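Local coordinates for protein class I phosphodiesterase PDEB1 (Leishmania major, PDB 2R8Q) that is a class I phosphodiesterase whose all-helical catalytic domain holds a zinc ion, a magnesium ion and 3-isobutyl-1-methylxanthine, at residues Phe43-Phe46 with Glu47-Lys51; Ile87-Cys90 with Arg91-Tyr94; His100-Tyr103 with His104-Asp107. One frame throughout, in Å; residues are numbered along the deposited sequence.

In the fold
The three contacts are local, each at one end of a helix with the adjoining loop residues, and follow in order along the chain: interaction 1 on helix 45-51, interaction 2 at the end of helix 80-92, interaction 3 at the start of helix 102-118. Interaction 3 lies deepest, and both others touch it. Its centre is about 12 Å from that of interaction 1, where Arg49 and Leu45 meet Tyr103, and about 10 Å from that of interaction 2, where Arg91 and Tyr94 meet Phe102 and Val105. Interactions 1 and 2, centres about 19 Å apart, do not touch. The metal-binding helix start is thus flanked by two other helices of this all-helical domain.

Interaction 1 of 3, residues Phe43-Phe46 with Glu47-Lys51; sequences FNLF and EVREK
Phe46 and Arg49 run side by side from the first turns of helix 45-51, an N-capped helix start, and point the same way. Both side chains set CG anti to the carbonyl carbon, and a bend at chi3 (64°) then swings the Arg49 guanidinium to the ring, with NH1 3.5 Å from Phe46 CE2. The two planes are 24° apart. Arginine suits the place because its CD passes Leu45 CG at 4.2 Å while its charged end makes a cation-pi contact with Tyr103 of helix 102-118; the Phe46 ring meets Trp268 edge-to-face.

Asn44 is the N-cap. Its OD1 accepts from Phe46 N at 2.9 Å, the donor standing 45° above the amide plane, and its backbone O accepts from Glu47 N at 3.1 Å.

Glu47, three residues beyond the cap, is where a capping box would send a carboxylate back to the cap residue's N-H. Here water does the work: one water links Glu47 OE1 to Asn44 N, and a second, 2.7 Å from Glu47 OE1, takes a hydrogen bond from Asn44 ND2. An acidic group is probably also favoured by the helix dipole. The other oxygen, Glu47 OE2, forms a salt bridge with Lys51 one turn on. The Val48 and Phe43 side chains cross at about a right angle, Val48 CG2 lying 3.7 Å from Phe43 CE1.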
ATOM      1  N   PHE A  43       1.066  35.476  -1.749  1.00 20.31           N
ATOM      2  CA  PHE A  43       1.768  34.834  -2.853  1.00 19.08           C
ATOM      3  C   PHE A  43       0.746  34.128  -3.739  1.00 19.21           C
ATOM      4  O   PHE A  43      -0.118  33.404  -3.241  1.00 19.80           O
ATOM      5  CB  PHE A  43       2.783  33.814  -2.332  1.00 19.00           C
ATOM      6  CG  PHE A  43       3.362  32.943  -3.407  1.00 20.21           C
ATOM      7  CD1 PHE A  43       4.179  33.483  -4.395  1.00 19.51           C
ATOM      8  CD2 PHE A  43       3.061  31.586  -3.452  1.00 19.36           C
ATOM      9  CE1 PHE A  43       4.689  32.682  -5.416  1.00 19.46           C
ATOM     10  CE2 PHE A  43       3.565  30.776  -4.467  1.00 18.20           C
ATOM     11  CZ  PHE A  43       4.383  31.324  -5.453  1.00 20.31           C
ATOM     12  N   ASN A  44       0.849  34.340  -5.048  1.00 18.12           N
ATOM     13  CA  ASN A  44      -0.076  33.735  -6.003  1.00 18.04           C
ATOM     14  C   ASN A  44       0.650  32.751  -6.922  1.00 18.75           C
ATOM     15  O   ASN A  44       1.340  33.152  -7.861  1.00 18.62           O
ATOM     16  CB  ASN A  44      -0.744  34.839  -6.834  1.00 18.54           C
ATOM     17  CG  ASN A  44      -1.769  34.301  -7.813  1.00 20.51           C
ATOM     18  OD1 ASN A  44      -1.982  33.093  -7.914  1.00 23.16           O
ATOM     19  ND2 ASN A  44      -2.414  35.204  -8.542  1.00 22.10           N
ATOM     20  N   LEU A  45       0.486  31.458  -6.650  1.00 16.44           N
ATOM     21  CA  LEU A  45       1.138  30.429  -7.452  1.00 15.63           C
ATOM     22  C   LEU A  45       0.696  30.442  -8.913  1.00 15.76           C
ATOM     23  O   LEU A  45       1.448  30.019  -9.786  1.00 16.99           O
ATOM     24  CB  LEU A  45       0.895  29.041  -6.836  1.00 15.69           C
ATOM     25  CG  LEU A  45       1.576  27.841  -7.510  1.00 14.28           C
ATOM     26  CD1 LEU A  45       3.093  28.017  -7.526  1.00 16.66           C
ATOM     27  CD2 LEU A  45       1.206  26.571  -6.750  1.00 15.57           C
ATOM     28  N   PHE A  46      -0.515  30.920  -9.189  1.00 16.34           N
ATOM     29  CA  PHE A  46      -0.974  30.961 -10.574  1.00 16.59           C
ATOM     30  C   PHE A  46      -0.154  31.948 -11.390  1.00 18.45           C
ATOM     31  O   PHE A  46       0.041  31.753 -12.588  1.00 19.29           O
ATOM     32  CB  PHE A  46      -2.459  31.327 -10.663  1.00 16.58           C
ATOM     33  CG  PHE A  46      -3.379  30.224 -10.232  1.00 16.61           C
ATOM     34  CD1 PHE A  46      -3.948  30.231  -8.964  1.00 15.95           C
ATOM     35  CD2 PHE A  46      -3.662  29.164 -11.090  1.00 16.51           C
ATOM     36  CE1 PHE A  46      -4.787  29.199  -8.553  1.00 16.51           C
ATOM     37  CE2 PHE A  46      -4.499  28.123 -10.691  1.00 16.58           C
ATOM     38  CZ  PHE A  46      -5.065  28.142  -9.418  1.00 15.68           C
ATOM     39  N   GLU A  47       0.326  33.003 -10.740  1.00 19.45           N
ATOM     40  CA  GLU A  47       1.136  34.003 -11.428  1.00 20.85           C
ATOM     41  C   GLU A  47       2.428  33.341 -11.899  1.00 21.27           C
ATOM     42  O   GLU A  47       2.853  33.525 -13.040  1.00 21.99           O
ATOM     43  CB  GLU A  47       1.464  35.163 -10.491  1.00 23.67           C
ATOM     44  CG  GLU A  47       2.073  36.363 -11.193  1.00 30.88           C
ATOM     45  CD  GLU A  47       2.601  37.394 -10.220  1.00 34.23           C
ATOM     46  OE1 GLU A  47       1.931  37.646  -9.196  1.00 35.61           O
ATOM     47  OE2 GLU A  47       3.686  37.958 -10.482  1.00 37.65           O
ATOM     48  N   VAL A  48       3.048  32.569 -11.010  1.00 20.23           N
ATOM     49  CA  VAL A  48       4.280  31.861 -11.338  1.00 19.13           C
ATOM     50  C   VAL A  48       4.042  30.859 -12.465  1.00 18.79           C
ATOM     51  O   VAL A  48       4.854  30.737 -13.381  1.00 19.99           O
ATOM     52  CB  VAL A  48       4.836  31.101 -10.108  1.00 17.46           C
ATOM     53  CG1 VAL A  48       5.997  30.210 -10.522  1.00 19.01           C
ATOM     54  CG2 VAL A  48       5.283  32.088  -9.047  1.00 19.20           C
ATOM     55  N   ARG A  49       2.925  30.142 -12.397  1.00 18.59           N
ATOM     56  CA  ARG A  49       2.596  29.148 -13.411  1.00 18.25           C
ATOM     57  C   ARG A  49       2.389  29.759 -14.789  1.00 19.73           C
ATOM     58  O   ARG A  49       2.858  29.225 -15.792  1.00 20.53           O
ATOM     59  CB  ARG A  49       1.337  28.375 -13.006  1.00 19.17           C
ATOM     60  CG  ARG A  49       1.545  27.460 -11.813  1.00 18.71           C
ATOM     61  CD  ARG A  49       0.231  26.880 -11.331  1.00 19.22           C
ATOM     62  NE  ARG A  49      -0.402  26.010 -12.320  1.00 19.29           N
ATOM     63  CZ  ARG A  49      -1.554  25.378 -12.117  1.00 20.69           C
ATOM     64  NH1 ARG A  49      -2.194  25.526 -10.964  1.00 19.46           N
ATOM     65  NH2 ARG A  49      -2.067  24.596 -13.059  1.00 21.92           N
ATOM     66  N   GLU A  50       1.696  30.890 -14.830  1.00 21.22           N
ATOM     67  CA  GLU A  50       1.412  31.554 -16.093  1.00 23.41           C
ATOM     68  C   GLU A  50       2.633  32.182 -16.755  1.00 23.25           C
ATOM     69  O   GLU A  50       2.754  32.164 -17.979  1.00 22.22           O
ATOM     70  CB  GLU A  50       0.344  32.632 -15.880  1.00 25.27           C
ATOM     71  CG  GLU A  50      -0.050  33.372 -17.147  1.00 34.02           C
ATOM     72  CD  GLU A  50      -1.099  34.440 -16.900  1.00 36.91           C
ATOM     73  OE1 GLU A  50      -0.820  35.381 -16.122  1.00 39.22           O
ATOM     74  OE2 GLU A  50      -2.200  34.339 -17.486  1.00 40.00           O
ATOM     75  N   LYS A  51       3.551  32.709 -15.951  1.00 23.13           N
ATOM     76  CA  LYS A  51       4.721  33.390 -16.494  1.00 23.69           C
ATOM     77  C   LYS A  51       5.950  32.570 -16.879  1.00 23.51           C
ATOM     78  O   LYS A  51       6.638  32.919 -17.841  1.00 23.02           O
ATOM     79  CB  LYS A  51       5.122  34.517 -15.540  1.00 25.56           C
ATOM     80  CG  LYS A  51       3.994  35.525 -15.334  1.00 28.95           C
ATOM     81  CD  LYS A  51       4.391  36.666 -14.417  1.00 31.77           C
ATOM     82  CE  LYS A  51       3.236  37.643 -14.245  1.00 33.50           C
ATOM     83  NZ  LYS A  51       3.610  38.821 -13.412  1.00 34.92           N
TER
HETATM   84  O   HOH W   1       2.512  36.384  -6.341  1.00 27.91           O
HETATM   85  O   HOH W   2      -0.747  37.779  -9.060  1.00 38.97           O

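Interaction 2 of 3, residues Ile87-Cys90 with Arg91-Tyr94; sequences ILQC and RRRY
At the C-terminal end of helix 80-92, Arg93 NH1 bonds twice to Gln89, taking the backbone O at 2.8 Å and the side-chain OE1 at 3.1 Å, and so ties the residue after the last turn back to that turn. Both acceptors lie close to the guanidinium plane, and the bond to OE1 is the straighter (164° at the hydrogen). The backbone closes the helix end with an i+3 bond, Arg93 N to Cys90 O at 2.9 Å. Gln89 can offer its amide oxygen because its chain folds at chi2 (-72°), while its NE2 is used by Ile17 O. Arg93 NH2 continues outward to a salt bridge with Glu182.

Water 4 extends the network: it donates to Gln89 OE1 at 2.7 Å and accepts from Arg92 NH1 at 3.3 Å, lying in the plane of that guanidinium at its edge. The extended Arg92 runs alongside Gln89, their flat ends nearly perpendicular, and reaches Ile17 O through NH1 and Glu23 through NH2.

On the next face, Leu88 CD2 sits over the centre of the Arg91 guanidinium, 3.3 Å from NH2, an apolar lid on a flat cation. Water 3 holds the same group at its edge, accepting from Arg91 NE at 3.0 Å and donating to Leu88 O; Arg91 NH1 pairs with Asp57 of helix 55-68. The salt bridges of the three consecutive arginines thus run to Asp57, Glu23 and Glu182.

Tyr94 OH is hydrogen-bonded to Leu138 O, while its ring packs against the helix end. There it lies close to the Cys90 carbonyl, with Tyr94 CD1 3.1 Å from Cys90 O.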
ATOM      1  N   ILE A  87      11.939  16.764  -3.446  1.00 15.23           N
ATOM      2  CA  ILE A  87      10.917  17.554  -4.127  1.00 15.03           C
ATOM      3  C   ILE A  87      10.655  16.986  -5.525  1.00 14.33           C
ATOM      4  O   ILE A  87       9.504  16.834  -5.936  1.00 14.31           O
ATOM      5  CB  ILE A  87      11.355  19.028  -4.234  1.00 15.77           C
ATOM      6  CG1 ILE A  87      11.436  19.638  -2.833  1.00 16.23           C
ATOM      7  CG2 ILE A  87      10.382  19.809  -5.111  1.00 17.53           C
ATOM      8  CD1 ILE A  87      12.097  21.005  -2.789  1.00 17.94           C
ATOM      9  N   LEU A  88      11.718  16.646  -6.247  1.00 14.83           N
ATOM     10  CA  LEU A  88      11.562  16.110  -7.598  1.00 15.33           C
ATOM     11  C   LEU A  88      10.992  14.696  -7.627  1.00 15.41           C
ATOM     12  O   LEU A  88      10.294  14.332  -8.571  1.00 15.63           O
ATOM     13  CB  LEU A  88      12.899  16.155  -8.344  1.00 16.53           C
ATOM     14  CG  LEU A  88      13.399  17.572  -8.644  1.00 17.29           C
ATOM     15  CD1 LEU A  88      14.793  17.508  -9.246  1.00 19.62           C
ATOM     16  CD2 LEU A  88      12.430  18.263  -9.602  1.00 21.35           C
ATOM     17  N   GLN A  89      11.292  13.894  -6.605  1.00 16.04           N
ATOM     18  CA  GLN A  89      10.752  12.541  -6.548  1.00 15.53           C
ATOM     19  C   GLN A  89       9.254  12.646  -6.274  1.00 15.87           C
ATOM     20  O   GLN A  89       8.466  11.844  -6.774  1.00 16.68           O
ATOM     21  CB  GLN A  89      11.446  11.721  -5.453  1.00 16.30           C
ATOM     22  CG  GLN A  89      12.880  11.301  -5.807  1.00 17.76           C
ATOM     23  CD  GLN A  89      12.945  10.210  -6.870  1.00 20.56           C
ATOM     24  OE1 GLN A  89      11.937   9.850  -7.479  1.00 21.79           O
ATOM     25  NE2 GLN A  89      14.147   9.681  -7.100  1.00 20.01           N
ATOM     26  N   CYS A  90       8.860  13.640  -5.481  1.00 15.94           N
ATOM     27  CA  CYS A  90       7.441  13.848  -5.200  1.00 15.72           C
ATOM     28  C   CYS A  90       6.744  14.298  -6.487  1.00 14.62           C
ATOM     29  O   CYS A  90       5.702  13.761  -6.870  1.00 13.79           O
ATOM     30  CB  CYS A  90       7.246  14.922  -4.120  1.00 14.28           C
ATOM     31  SG  CYS A  90       7.602  14.403  -2.413  1.00 15.87           S
ATOM     32  N   ARG A  91       7.333  15.279  -7.162  1.00 15.36           N
ATOM     33  CA  ARG A  91       6.760  15.810  -8.391  1.00 15.02           C
ATOM     34  C   ARG A  91       6.479  14.716  -9.419  1.00 16.80           C
ATOM     35  O   ARG A  91       5.442  14.727 -10.088  1.00 16.37           O
ATOM     36  CB  ARG A  91       7.699  16.865  -8.986  1.00 14.85           C
ATOM     37  CG  ARG A  91       7.089  17.649 -10.136  1.00 16.07           C
ATOM     38  CD  ARG A  91       8.048  18.698 -10.674  1.00 15.75           C
ATOM     39  NE  ARG A  91       9.169  18.100 -11.394  1.00 17.08           N
ATOM     40  CZ  ARG A  91      10.120  18.801 -12.003  1.00 16.82           C
ATOM     41  NH1 ARG A  91      10.088  20.124 -11.978  1.00 16.66           N
ATOM     42  NH2 ARG A  91      11.093  18.175 -12.656  1.00 18.14           N
ATOM     43  N   ARG A  92       7.407  13.770  -9.540  1.00 16.43           N
ATOM     44  CA  ARG A  92       7.273  12.672 -10.493  1.00 18.40           C
ATOM     45  C   ARG A  92       6.042  11.811 -10.254  1.00 18.41           C
ATOM     46  O   ARG A  92       5.545  11.160 -11.173  1.00 19.17           O
ATOM     47  CB  ARG A  92       8.489  11.748 -10.422  1.00 20.25           C
ATOM     48  CG  ARG A  92       9.769  12.294 -10.995  1.00 26.29           C
ATOM     49  CD  ARG A  92      10.875  11.268 -10.803  1.00 27.46           C
ATOM     50  NE  ARG A  92      12.116  11.658 -11.460  1.00 31.25           N
ATOM     51  CZ  ARG A  92      13.229  10.932 -11.437  1.00 32.31           C
ATOM     52  NH1 ARG A  92      13.256   9.777 -10.786  1.00 33.01           N
ATOM     53  NH2 ARG A  92      14.313  11.356 -12.072  1.00 33.87           N
ATOM     54  N   ARG A  93       5.557  11.802  -9.018  1.00 17.80           N
ATOM     55  CA  ARG A  93       4.421  10.965  -8.675  1.00 16.96           C
ATOM     56  C   ARG A  93       3.050  11.628  -8.707  1.00 18.36           C
ATOM     57  O   ARG A  93       2.050  11.017  -8.322  1.00 18.71           O
ATOM     58  CB  ARG A  93       4.691  10.290  -7.327  1.00 19.19           C
ATOM     59  CG  ARG A  93       5.845   9.284  -7.432  1.00 20.22           C
ATOM     60  CD  ARG A  93       6.263   8.732  -6.083  1.00 25.37           C
ATOM     61  NE  ARG A  93       7.269   7.674  -6.198  1.00 27.02           N
ATOM     62  CZ  ARG A  93       8.527   7.850  -6.598  1.00 28.12           C
ATOM     63  NH1 ARG A  93       8.973   9.055  -6.939  1.00 25.50           N
ATOM     64  NH2 ARG A  93       9.351   6.810  -6.646  1.00 28.99           N
ATOM     65  N   TYR A  94       2.998  12.875  -9.168  1.00 16.21           N
ATOM     66  CA  TYR A  94       1.721  13.557  -9.306  1.00 15.67           C
ATOM     67  C   TYR A  94       1.322  13.474 -10.771  1.00 17.17           C
ATOM     68  O   TYR A  94       2.152  13.647 -11.673  1.00 19.46           O
ATOM     69  CB  TYR A  94       1.802  15.019  -8.844  1.00 14.92           C
ATOM     70  CG  TYR A  94       1.812  15.124  -7.339  1.00 13.73           C
ATOM     71  CD1 TYR A  94       3.012  15.224  -6.632  1.00 14.04           C
ATOM     72  CD2 TYR A  94       0.628  14.998  -6.609  1.00 12.97           C
ATOM     73  CE1 TYR A  94       3.033  15.187  -5.234  1.00 14.89           C
ATOM     74  CE2 TYR A  94       0.640  14.954  -5.216  1.00 13.48           C
ATOM     75  CZ  TYR A  94       1.841  15.045  -4.535  1.00 14.03           C
ATOM     76  OH  TYR A  94       1.860  14.942  -3.161  1.00 14.31           O
TER
HETATM   77  O   HOH W   3      10.183  15.331 -11.257  1.00 24.65           O
HETATM   78  O   HOH W   4      11.558   7.639  -8.976  1.00 33.52           O

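Interaction 3 of 3, residues His100-Tyr103 with His104-Asp107. With ZN (zinc ion), chain C.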
ATOM      1  N   HIS A 100      -5.669  17.819  -8.295  1.00 13.91           N
ATOM      2  CA  HIS A 100      -4.714  17.105  -7.458  1.00 13.92           C
ATOM      3  C   HIS A 100      -3.395  16.799  -8.138  1.00 15.03           C
ATOM      4  O   HIS A 100      -2.929  15.657  -8.161  1.00 15.84           O
ATOM      5  CB  HIS A 100      -5.343  15.827  -6.899  1.00 15.01           C
ATOM      6  CG  HIS A 100      -6.340  16.081  -5.811  1.00 14.79           C
ATOM      7  ND1 HIS A 100      -7.701  16.092  -6.031  1.00 14.26           N
ATOM      8  CD2 HIS A 100      -6.169  16.380  -4.501  1.00 14.87           C
ATOM      9  CE1 HIS A 100      -8.324  16.389  -4.903  1.00 15.42           C
ATOM     10  NE2 HIS A 100      -7.418  16.570  -3.960  1.00 14.91           N
ATOM     11  N   ASN A 101      -2.795  17.854  -8.679  1.00 15.53           N
ATOM     12  CA  ASN A 101      -1.510  17.763  -9.354  1.00 13.96           C
ATOM     13  C   ASN A 101      -0.441  18.375  -8.448  1.00 15.37           C
ATOM     14  O   ASN A 101      -0.731  18.792  -7.326  1.00 14.90           O
ATOM     15  CB  ASN A 101      -1.580  18.495 -10.696  1.00 15.16           C
ATOM     16  CG  ASN A 101      -2.130  19.900 -10.560  1.00 14.95           C
ATOM     17  OD1 ASN A 101      -1.628  20.693  -9.767  1.00 15.13           O
ATOM     18  ND2 ASN A 101      -3.163  20.219 -11.337  1.00 16.32           N
ATOM     19  N   PHE A 102       0.796  18.431  -8.932  1.00 14.49           N
ATOM     20  CA  PHE A 102       1.895  18.962  -8.137  1.00 14.77           C
ATOM     21  C   PHE A 102       1.638  20.375  -7.600  1.00 12.85           C
ATOM     22  O   PHE A 102       2.046  20.700  -6.489  1.00 13.39           O
ATOM     23  CB  PHE A 102       3.186  18.928  -8.967  1.00 14.39           C
ATOM     24  CG  PHE A 102       4.425  19.327  -8.208  1.00 13.84           C
ATOM     25  CD1 PHE A 102       4.821  18.633  -7.065  1.00 14.42           C
ATOM     26  CD2 PHE A 102       5.218  20.379  -8.663  1.00 15.79           C
ATOM     27  CE1 PHE A 102       5.991  18.976  -6.387  1.00 14.95           C
ATOM     28  CE2 PHE A 102       6.392  20.734  -7.994  1.00 15.18           C
ATOM     29  CZ  PHE A 102       6.781  20.033  -6.856  1.00 13.95           C
ATOM     30  N   TYR A 103       0.957  21.216  -8.371  1.00 13.06           N
ATOM     31  CA  TYR A 103       0.695  22.579  -7.914  1.00 13.76           C
ATOM     32  C   TYR A 103      -0.139  22.643  -6.640  1.00 14.05           C
ATOM     33  O   TYR A 103       0.030  23.558  -5.834  1.00 14.97           O
ATOM     34  CB  TYR A 103       0.024  23.388  -9.021  1.00 14.09           C
ATOM     35  CG  TYR A 103       0.835  23.417 -10.295  1.00 14.72           C
ATOM     36  CD1 TYR A 103       0.335  22.862 -11.472  1.00 15.66           C
ATOM     37  CD2 TYR A 103       2.112  23.982 -10.320  1.00 15.58           C
ATOM     38  CE1 TYR A 103       1.084  22.870 -12.646  1.00 16.37           C
ATOM     39  CE2 TYR A 103       2.871  23.990 -11.490  1.00 17.12           C
ATOM     40  CZ  TYR A 103       2.352  23.434 -12.647  1.00 17.06           C
ATOM     41  OH  TYR A 103       3.086  23.432 -13.814  1.00 19.83           O
ATOM     42  N   HIS A 104      -1.041  21.684  -6.456  1.00 13.23           N
ATOM     43  CA  HIS A 104      -1.856  21.668  -5.246  1.00 12.67           C
ATOM     44  C   HIS A 104      -0.998  21.434  -4.008  1.00 13.55           C
ATOM     45  O   HIS A 104      -1.194  22.092  -2.989  1.00 14.12           O
ATOM     46  CB  HIS A 104      -2.929  20.571  -5.320  1.00 12.44           C
ATOM     47  CG  HIS A 104      -3.550  20.240  -3.994  1.00 12.35           C
ATOM     48  ND1 HIS A 104      -4.317  21.140  -3.281  1.00 12.77           N
ATOM     49  CD2 HIS A 104      -3.541  19.098  -3.267  1.00 13.41           C
ATOM     50  CE1 HIS A 104      -4.757  20.562  -2.176  1.00 13.15           C
ATOM     51  NE2 HIS A 104      -4.300  19.323  -2.143  1.00 14.70           N
ATOM     52  N   VAL A 105      -0.047  20.504  -4.078  1.00 12.95           N
ATOM     53  CA  VAL A 105       0.768  20.246  -2.891  1.00 13.41           C
ATOM     54  C   VAL A 105       1.791  21.350  -2.649  1.00 13.02           C
ATOM     55  O   VAL A 105       2.155  21.617  -1.508  1.00 14.11           O
ATOM     56  CB  VAL A 105       1.448  18.843  -2.927  1.00 13.32           C
ATOM     57  CG1 VAL A 105       0.370  17.763  -3.038  1.00 14.02           C
ATOM     58  CG2 VAL A 105       2.440  18.734  -4.076  1.00 13.74           C
ATOM     59  N   VAL A 106       2.238  22.007  -3.717  1.00 14.00           N
ATOM     60  CA  VAL A 106       3.165  23.121  -3.570  1.00 14.23           C
ATOM     61  C   VAL A 106       2.373  24.210  -2.840  1.00 13.83           C
ATOM     62  O   VAL A 106       2.875  24.859  -1.919  1.00 13.74           O
ATOM     63  CB  VAL A 106       3.634  23.640  -4.951  1.00 13.84           C
ATOM     64  CG1 VAL A 106       4.324  24.999  -4.805  1.00 16.43           C
ATOM     65  CG2 VAL A 106       4.585  22.625  -5.576  1.00 15.16           C
ATOM     66  N   ASP A 107       1.119  24.392  -3.248  1.00 13.78           N
ATOM     67  CA  ASP A 107       0.254  25.378  -2.611  1.00 14.15           C
ATOM     68  C   ASP A 107       0.016  25.055  -1.134  1.00 14.68           C
ATOM     69  O   ASP A 107       0.094  25.936  -0.287  1.00 14.07           O
ATOM     70  CB  ASP A 107      -1.087  25.457  -3.344  1.00 14.56           C
ATOM     71  CG  ASP A 107      -2.084  26.360  -2.646  1.00 15.39           C
ATOM     72  OD1 ASP A 107      -1.730  27.520  -2.344  1.00 16.10           O
ATOM     73  OD2 ASP A 107      -3.228  25.912  -2.407  1.00 16.93           O
TER
HETATM   74 ZN    ZN C   1      -4.833  17.689  -0.774  1.00 16.99          ZN
HETATM   75  O   HOH W   5      -6.970  17.801  -1.589  1.00 18.68           O
HETATM   76  O   HOH W   6      -5.891  16.202   0.377  1.00 17.59           O
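Water 5 joins His100 to His104 by way of the metal: it is 2.7 Å from His100 NE2, in the plane of that ring, and 2.3 Å from the zinc ion. His104 NE2 binds the same zinc at 2.2 Å, and water 6, His140, Asp141 and Asp254 complete a six-ligand shell. His140 and Asp141 are the adjacent His-Asp pair that gives the HD superfamily its name.

The two histidines lie side by side and point the same way, in a T-shaped (edge-to-face) pair: the edge of His100 is turned to the face of His104, with ring centroids 5.3 Å apart and planes at 77°. CG of His104 stands anti to its own N (chi1 164°), which sends the imidazole back toward His100. Histidine suits both places, one nitrogen of each ring facing the metal site; the second nitrogen of His100, ND1, is hydrogen-bonded to Glu275 OE2, and the ring also touches 3-isobutyl-1-methylxanthine.

Between them in sequence, Asn101 is the N-cap of helix 102-118. Its OD1 takes a weak bond from Tyr103 N, and its backbone O accepts from His104 N at 3.0 Å, so the metal ligand sits in the first helical turn. Asn101 ND2 is used by Val97 O.

Phe102, Val105 and Val106 pack together: Val106 CG2 stands over one face of the Phe102 ring, 3.7 Å from its centroid, in a CH-pi contact, and Val105 CG2 is 3.8 Å from Phe102 CD1. Phe102 also touches Ile87 and Arg91 of helix 80-92.

The chemistry implies a division of labour: His104 holds zinc directly, while His100, a second-shell residue, is hydrogen-bonded to a zinc-bound water and probably fixes where it sits, a water that the metal would be expected to polarise.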